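Side-chain contacts in aminoglycoside phosphotransferase (PDB 4PDY), which probably transfers phosphate groups, as do aminoglycoside phosphotransferases and other relatives that share the protein-kinase-like fold: residues V124-T127 with A128-L131; R285-K289 with S290-A294. All coordinates share one frame; numbering follows the deposited sequence. Where two conformers were deposited one is given.

Contact 1 of 2, residues V124-T127 with A128-L131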
ATOM      1  N   VAL A 124       9.247   9.965   2.015  1.00 10.34           N
ATOM      2  CA  VAL A 124       9.476   8.585   1.566  1.00  9.01           C
ATOM      3  C   VAL A 124      10.455   7.856   2.489  1.00  9.29           C
ATOM      4  O   VAL A 124      10.228   6.709   2.890  1.00  9.79           O
ATOM      5  CB  VAL A 124       9.979   8.573   0.118  1.00 10.81           C
ATOM      6  CG1 VAL A 124      10.338   7.150  -0.296  1.00 11.86           C
ATOM      7  CG2 VAL A 124       8.933   9.101  -0.828  1.00 11.65           C
ATOM      8  N   ALA A 125      11.501   8.569   2.889  1.00  9.27           N
ATOM      9  CA  ALA A 125      12.511   8.012   3.780  1.00 10.64           C
ATOM     10  C   ALA A 125      11.858   7.508   5.065  1.00 11.08           C
ATOM     11  O   ALA A 125      12.121   6.420   5.554  1.00  9.37           O
ATOM     12  CB  ALA A 125      13.553   9.082   4.127  1.00 10.35           C
ATOM     13  N   GLN A 126      11.050   8.381   5.673  1.00  9.85           N
ATOM     14  CA  GLN A 126      10.440   8.045   6.951  1.00  9.21           C
ATOM     15  C   GLN A 126       9.355   6.966   6.843  1.00  8.05           C
ATOM     16  O   GLN A 126       9.200   6.177   7.768  1.00  8.92           O
ATOM     17  CB  GLN A 126       9.944   9.307   7.695  1.00  9.70           C
ATOM     18  CG  GLN A 126      11.109  10.174   8.176  1.00 11.67           C
ATOM     19  CD  GLN A 126      12.076   9.396   9.059  1.00 11.43           C
ATOM     20  OE1 GLN A 126      11.669   8.696   9.983  1.00 11.94           O
ATOM     21  NE2 GLN A 126      13.363   9.466   8.730  1.00 16.28           N
ATOM     22  N   THR A 127       8.604   6.986   5.744  1.00  8.41           N
ATOM     23  CA  THR A 127       7.649   5.899   5.477  1.00  8.70           C
ATOM     24  C   THR A 127       8.369   4.542   5.345  1.00  8.94           C
ATOM     25  O   THR A 127       7.970   3.592   5.971  1.00  9.02           O
ATOM     26  CB  THR A 127       6.795   6.213   4.234  1.00  8.23           C
ATOM     27  OG1 THR A 127       6.154   7.490   4.397  1.00  9.99           O
ATOM     28  CG2 THR A 127       5.735   5.157   4.003  1.00  9.08           C
ATOM     29  N   ALA A 128       9.443   4.528   4.570  1.00  8.53           N
ATOM     30  CA  ALA A 128      10.247   3.328   4.398  1.00  8.65           C
ATOM     31  C   ALA A 128      10.805   2.854   5.740  1.00  9.29           C
ATOM     32  O   ALA A 128      10.770   1.682   6.067  1.00  9.81           O
ATOM     33  CB  ALA A 128      11.363   3.601   3.416  1.00  9.75           C
ATOM     34  N   TYR A 129      11.353   3.770   6.528  1.00  9.01           N
ATOM     35  CA  TYR A 129      11.915   3.424   7.817  1.00  9.37           C
ATOM     36  C   TYR A 129      10.872   2.736   8.679  1.00  8.60           C
ATOM     37  O   TYR A 129      11.110   1.696   9.311  1.00  9.43           O
ATOM     38  CB  TYR A 129      12.478   4.696   8.480  1.00  9.53           C
ATOM     39  CG  TYR A 129      13.326   4.493   9.708  1.00 11.08           C
ATOM     40  CD1 TYR A 129      14.418   3.633   9.692  1.00 14.51           C
ATOM     41  CD2 TYR A 129      13.092   5.243  10.859  1.00 15.11           C
ATOM     42  CE1 TYR A 129      15.212   3.480  10.822  1.00 15.50           C
ATOM     43  CE2 TYR A 129      13.879   5.094  11.975  1.00 17.73           C
ATOM     44  CZ  TYR A 129      14.935   4.213  11.958  1.00 17.56           C
ATOM     45  OH  TYR A 129      15.720   4.059  13.068  1.00 23.54           O
ATOM     46  N   THR A 130       9.706   3.366   8.761  1.00  8.41           N
ATOM     47  CA  THR A 130       8.627   2.836   9.567  1.00  8.82           C
ATOM     48  C   THR A 130       8.173   1.443   9.077  1.00  7.91           C
ATOM     49  O   THR A 130       7.962   0.536   9.897  1.00  9.07           O
ATOM     50  CB  THR A 130       7.461   3.847   9.588  1.00  9.02           C
ATOM     51  OG1 THR A 130       7.858   4.964  10.395  1.00 10.05           O
ATOM     52  CG2 THR A 130       6.188   3.229  10.095  1.00 10.62           C
ATOM     53  N   LEU A 131       7.972   1.312   7.768  1.00  8.55           N
ATOM     54  CA  LEU A 131       7.580   0.012   7.219  1.00  8.83           C
ATOM     55  C   LEU A 131       8.622  -1.077   7.538  1.00  9.07           C
ATOM     56  O   LEU A 131       8.265  -2.201   7.897  1.00 10.12           O
ATOM     57  CB  LEU A 131       7.372   0.126   5.714  1.00  9.86           C
ATOM     58  CG  LEU A 131       6.122   0.912   5.278  1.00 10.99           C
ATOM     59  CD1 LEU A 131       6.247   1.241   3.794  1.00 11.76           C
ATOM     60  CD2 LEU A 131       4.831   0.161   5.584  1.00 11.03           C
TER
HETATM   61  O   HOH W   1       9.532   7.108  10.769  1.00 10.74           O
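T127 and L131 lie side by side and point the same way, methyl against methyl, with CG2 of T127 4.0 Å from CD1 of L131. OG1 of T127 lies beside the backbone N and CG2 opposite it, which sets the methyl alongside the leucine and brings OG1 back to the carbonyl oxygen of H123, its hydrogen-bond partner. In the backbone of the same turn, L131 N bonds T127 O at 2.9 Å, nearly straight at 170°, and CG of L131 rests 3.3 Å from that oxygen; each amide of 128-131 bonds the carbonyl four residues back, as in any alpha helix. This side is tight and buried; that of Q126 and Y129 is looser and partly exposed. Q126, bent at chi2 (-56°), curls alongside the tyrosine with its amide plane 65° from the ring, and its OE1 lies 3.8 Å from CD2 of Y129. A water bridges Q126 and T130, donating to OE1 at 2.8 Å and to OG1 at 2.7 Å; that hydroxyl also bonds the carbonyl oxygen of V239. Helix 121-137 of the kinase-like fold packs on helix 271-284 through A125 and Y129, on helix 252-266 through V124 and A128, and on strand 239-241 through T130.

Contact 2 of 2, residues R285-K289 with S290-A294; sequences RNIPK and SEYRA
The carbonyl oxygen of P288, the N-cap residue of helix 289-300, is gripped by two amides of the first turn: Y292 N at 3.2 Å, nearly straight at 167°, and E291 N in a weak, strongly bent bond. One residue on, R293 N bonds K289 O at 2.9 Å, and CG of the arginine packs against that oxygen as well. Just before the cap, I287 folds back over the turn. Its CG2, anti to the backbone N, is laid over one face of the Y292 ring in a CH-pi contact, 3.6 Å from the centroid and 20° off the normal; the two side chains cross at about a right angle. CD1 of I287 reaches along to the phenol end, 3.9 Å from OH of Y292. An alanine in place of Y292 would probably leave I287 without the ring it lies against and F278 without its aromatic partner, opening a gap between the incoming loop and the helix. The same CG2 also meets a carboxylate oxygen, OE1 of E291, at 3.4 Å. E291 extends from a CG anti to its backbone N (chi1 -178°), which carries the carboxylate across I287 and up to the proline ring, CD of P288 lying 3.5 Å from OE1. That buried carboxylate is satisfied beyond the turn, by a salt bridge from R252 to OE1 and a hydrogen bond between OE2 and the hydroxyl of Y211, and the arginine would be expected to favour its ionised form. The capped turn therefore sits between helices: I287 and E291 face helix 252-266, S290 and R293 touch helix 206-218, K289, Y292 and R293 pack on helix 319-347, and the Y292 ring meets F278 of helix 271-284 edge to face.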
ATOM      1  N   ARG A 285      17.397  -3.445   8.292  1.00 13.92           N
ATOM      2  CA  ARG A 285      17.973  -4.741   7.932  1.00 15.45           C
ATOM      3  C   ARG A 285      18.465  -4.646   6.503  1.00 16.34           C
ATOM      4  O   ARG A 285      17.739  -4.199   5.635  1.00 14.07           O
ATOM      5  CB  ARG A 285      16.943  -5.858   8.088  1.00 17.75           C
ATOM      6  CG  ARG A 285      17.458  -7.245   7.755  1.00 24.92           C
ATOM      7  CD  ARG A 285      16.496  -8.328   8.212  1.00 33.50           C
ATOM      8  NE  ARG A 285      17.052  -9.661   7.995  1.00 47.42           N
ATOM      9  CZ  ARG A 285      17.974 -10.240   8.767  1.00 49.73           C
ATOM     10  NH1 ARG A 285      18.477  -9.611   9.830  1.00 51.41           N
ATOM     11  NH2 ARG A 285      18.404 -11.459   8.468  1.00 64.59           N
ATOM     12  N   ASN A 286      19.701  -5.103   6.283  0.50 17.38           N
ATOM     13  CA  ASN A 286      20.345  -5.156   4.969  0.50 19.55           C
ATOM     14  C   ASN A 286      19.414  -5.626   3.872  0.50 15.06           C
ATOM     15  O   ASN A 286      18.679  -6.602   4.064  0.50 17.46           O
ATOM     16  CB  ASN A 286      21.529  -6.142   5.030  0.50 21.27           C
ATOM     17  CG  ASN A 286      22.277  -6.262   3.707  0.50 24.02           C
ATOM     18  OD1 ASN A 286      22.832  -5.287   3.207  0.50 25.62           O
ATOM     19  ND2 ASN A 286      22.300  -7.466   3.139  0.50 25.58           N
ATOM     20  N   ILE A 287      19.451  -4.962   2.718  1.00 14.19           N
ATOM     21  CA  ILE A 287      18.749  -5.461   1.543  1.00 14.78           C
ATOM     22  C   ILE A 287      19.706  -6.341   0.727  1.00 16.52           C
ATOM     23  O   ILE A 287      20.661  -5.829   0.118  1.00 16.66           O
ATOM     24  CB  ILE A 287      18.285  -4.308   0.642  1.00 14.12           C
ATOM     25  CG1 ILE A 287      17.433  -3.298   1.431  1.00 14.29           C
ATOM     26  CG2 ILE A 287      17.489  -4.820  -0.543  1.00 14.48           C
ATOM     27  CD1 ILE A 287      17.185  -2.018   0.648  1.00 14.59           C
ATOM     28  N   PRO A 288      19.476  -7.668   0.700  1.00 15.04           N
ATOM     29  CA  PRO A 288      20.352  -8.500  -0.141  1.00 16.29           C
ATOM     30  C   PRO A 288      20.023  -8.331  -1.609  1.00 14.34           C
ATOM     31  O   PRO A 288      18.948  -7.840  -1.982  1.00 13.08           O
ATOM     32  CB  PRO A 288      20.035  -9.923   0.310  1.00 19.84           C
ATOM     33  CG  PRO A 288      18.649  -9.848   0.849  1.00 17.50           C
ATOM     34  CD  PRO A 288      18.462  -8.468   1.407  1.00 15.90           C
ATOM     35  N   LYS A 289      20.938  -8.765  -2.458  1.00 15.70           N
ATOM     36  CA  LYS A 289      20.742  -8.656  -3.891  1.00 14.66           C
ATOM     37  C   LYS A 289      19.395  -9.257  -4.337  1.00 13.07           C
ATOM     38  O   LYS A 289      18.717  -8.672  -5.188  1.00 14.57           O
ATOM     39  CB  LYS A 289      21.884  -9.352  -4.624  1.00 16.68           C
ATOM     40  CG  LYS A 289      21.884  -9.174  -6.131  1.00 18.44           C
ATOM     41  CD  LYS A 289      23.177  -9.724  -6.748  1.00 23.22           C
ATOM     42  CE  LYS A 289      23.149  -9.532  -8.247  1.00 29.31           C
ATOM     43  NZ  LYS A 289      24.354 -10.106  -8.894  1.00 36.42           N
ATOM     44  N   SER A 290      19.042 -10.428  -3.786  1.00 13.64           N
ATOM     45  CA  SER A 290      17.826 -11.100  -4.203  1.00 14.93           C
ATOM     46  C   SER A 290      16.573 -10.287  -3.846  1.00 12.67           C
ATOM     47  O   SER A 290      15.573 -10.396  -4.526  1.00 13.19           O
ATOM     48  CB  SER A 290      17.722 -12.515  -3.613  1.00 18.17           C
ATOM     49  OG  SER A 290      17.787 -12.543  -2.193  1.00 23.75           O
ATOM     50  N   GLU A 291      16.631  -9.519  -2.754  1.00 12.93           N
ATOM     51  CA  GLU A 291      15.496  -8.652  -2.374  1.00 12.10           C
ATOM     52  C   GLU A 291      15.372  -7.510  -3.359  1.00 10.09           C
ATOM     53  O   GLU A 291      14.260  -7.151  -3.768  1.00 11.83           O
ATOM     54  CB  GLU A 291      15.629  -8.144  -0.941  1.00 12.90           C
ATOM     55  CG  GLU A 291      14.460  -7.277  -0.466  1.00 13.01           C
ATOM     56  CD  GLU A 291      14.483  -7.115   1.028  1.00 13.70           C
ATOM     57  OE1 GLU A 291      15.517  -6.671   1.533  1.00 16.97           O
ATOM     58  OE2 GLU A 291      13.464  -7.395   1.690  1.00 13.91           O
ATOM     59  N   TYR A 292      16.495  -6.907  -3.728  1.00 11.29           N
ATOM     60  CA  TYR A 292      16.467  -5.894  -4.786  1.00 11.90           C
ATOM     61  C   TYR A 292      15.834  -6.468  -6.039  1.00 11.78           C
ATOM     62  O   TYR A 292      15.075  -5.822  -6.731  1.00 12.01           O
ATOM     63  CB  TYR A 292      17.856  -5.386  -5.125  1.00 10.75           C
ATOM     64  CG  TYR A 292      18.414  -4.295  -4.263  1.00 12.30           C
ATOM     65  CD1 TYR A 292      17.889  -3.006  -4.345  1.00 13.51           C
ATOM     66  CD2 TYR A 292      19.463  -4.522  -3.388  1.00 14.48           C
ATOM     67  CE1 TYR A 292      18.402  -1.971  -3.590  1.00 15.18           C
ATOM     68  CE2 TYR A 292      19.985  -3.493  -2.622  1.00 14.59           C
ATOM     69  CZ  TYR A 292      19.434  -2.215  -2.718  1.00 14.31           C
ATOM     70  OH  TYR A 292      19.906  -1.147  -1.974  1.00 18.93           O
ATOM     71  N   ARG A 293      16.226  -7.699  -6.386  1.00 11.86           N
ATOM     72  CA  ARG A 293      15.727  -8.287  -7.637  1.00 13.29           C
ATOM     73  C   ARG A 293      14.225  -8.562  -7.586  1.00 10.69           C
ATOM     74  O   ARG A 293      13.538  -8.398  -8.588  1.00 12.39           O
ATOM     75  CB  ARG A 293      16.518  -9.542  -8.003  1.00 15.05           C
ATOM     76  CG  ARG A 293      18.000  -9.247  -8.095  1.00 18.38           C
ATOM     77  CD  ARG A 293      18.616  -9.578  -9.420  1.00 24.08           C
ATOM     78  NE  ARG A 293      18.378 -10.955  -9.813  1.00 22.36           N
ATOM     79  CZ  ARG A 293      18.281 -11.360 -11.073  1.00 27.49           C
ATOM     80  NH1 ARG A 293      18.045 -12.635 -11.326  1.00 27.95           N
ATOM     81  NH2 ARG A 293      18.422 -10.499 -12.083  1.00 28.91           N
ATOM     82  N   ALA A 294      13.725  -8.992  -6.429  1.00 11.62           N
ATOM     83  CA  ALA A 294      12.280  -9.148  -6.251  1.00 12.51           C
ATOM     84  C   ALA A 294      11.545  -7.810  -6.426  1.00 11.26           C
ATOM     85  O   ALA A 294      10.505  -7.743  -7.067  1.00 12.86           O
ATOM     86  CB  ALA A 294      11.969  -9.743  -4.895  1.00 12.44           C
TER

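Contact 1 belongs to the interior of the fold, contact 2 lies farther out and is only partly buried; their centres are about 17 Å apart and their nearest atoms about 8 Å, without touching. Both lean on helix 252-266, and both also touch helix 271-284, which leads directly into the loop of contact 2. The chemistry follows the setting. Mid-helix, residues 124-131 offer regular backbone bonding, small aliphatic packing and hydroxyls paired with backbone carbonyls, and their neighbours include a strand. At the helix start, residues 285-294 combine a capping carbonyl and an aliphatic-aromatic contact with charged side chains whose ionic partners lie in other parts of the chain.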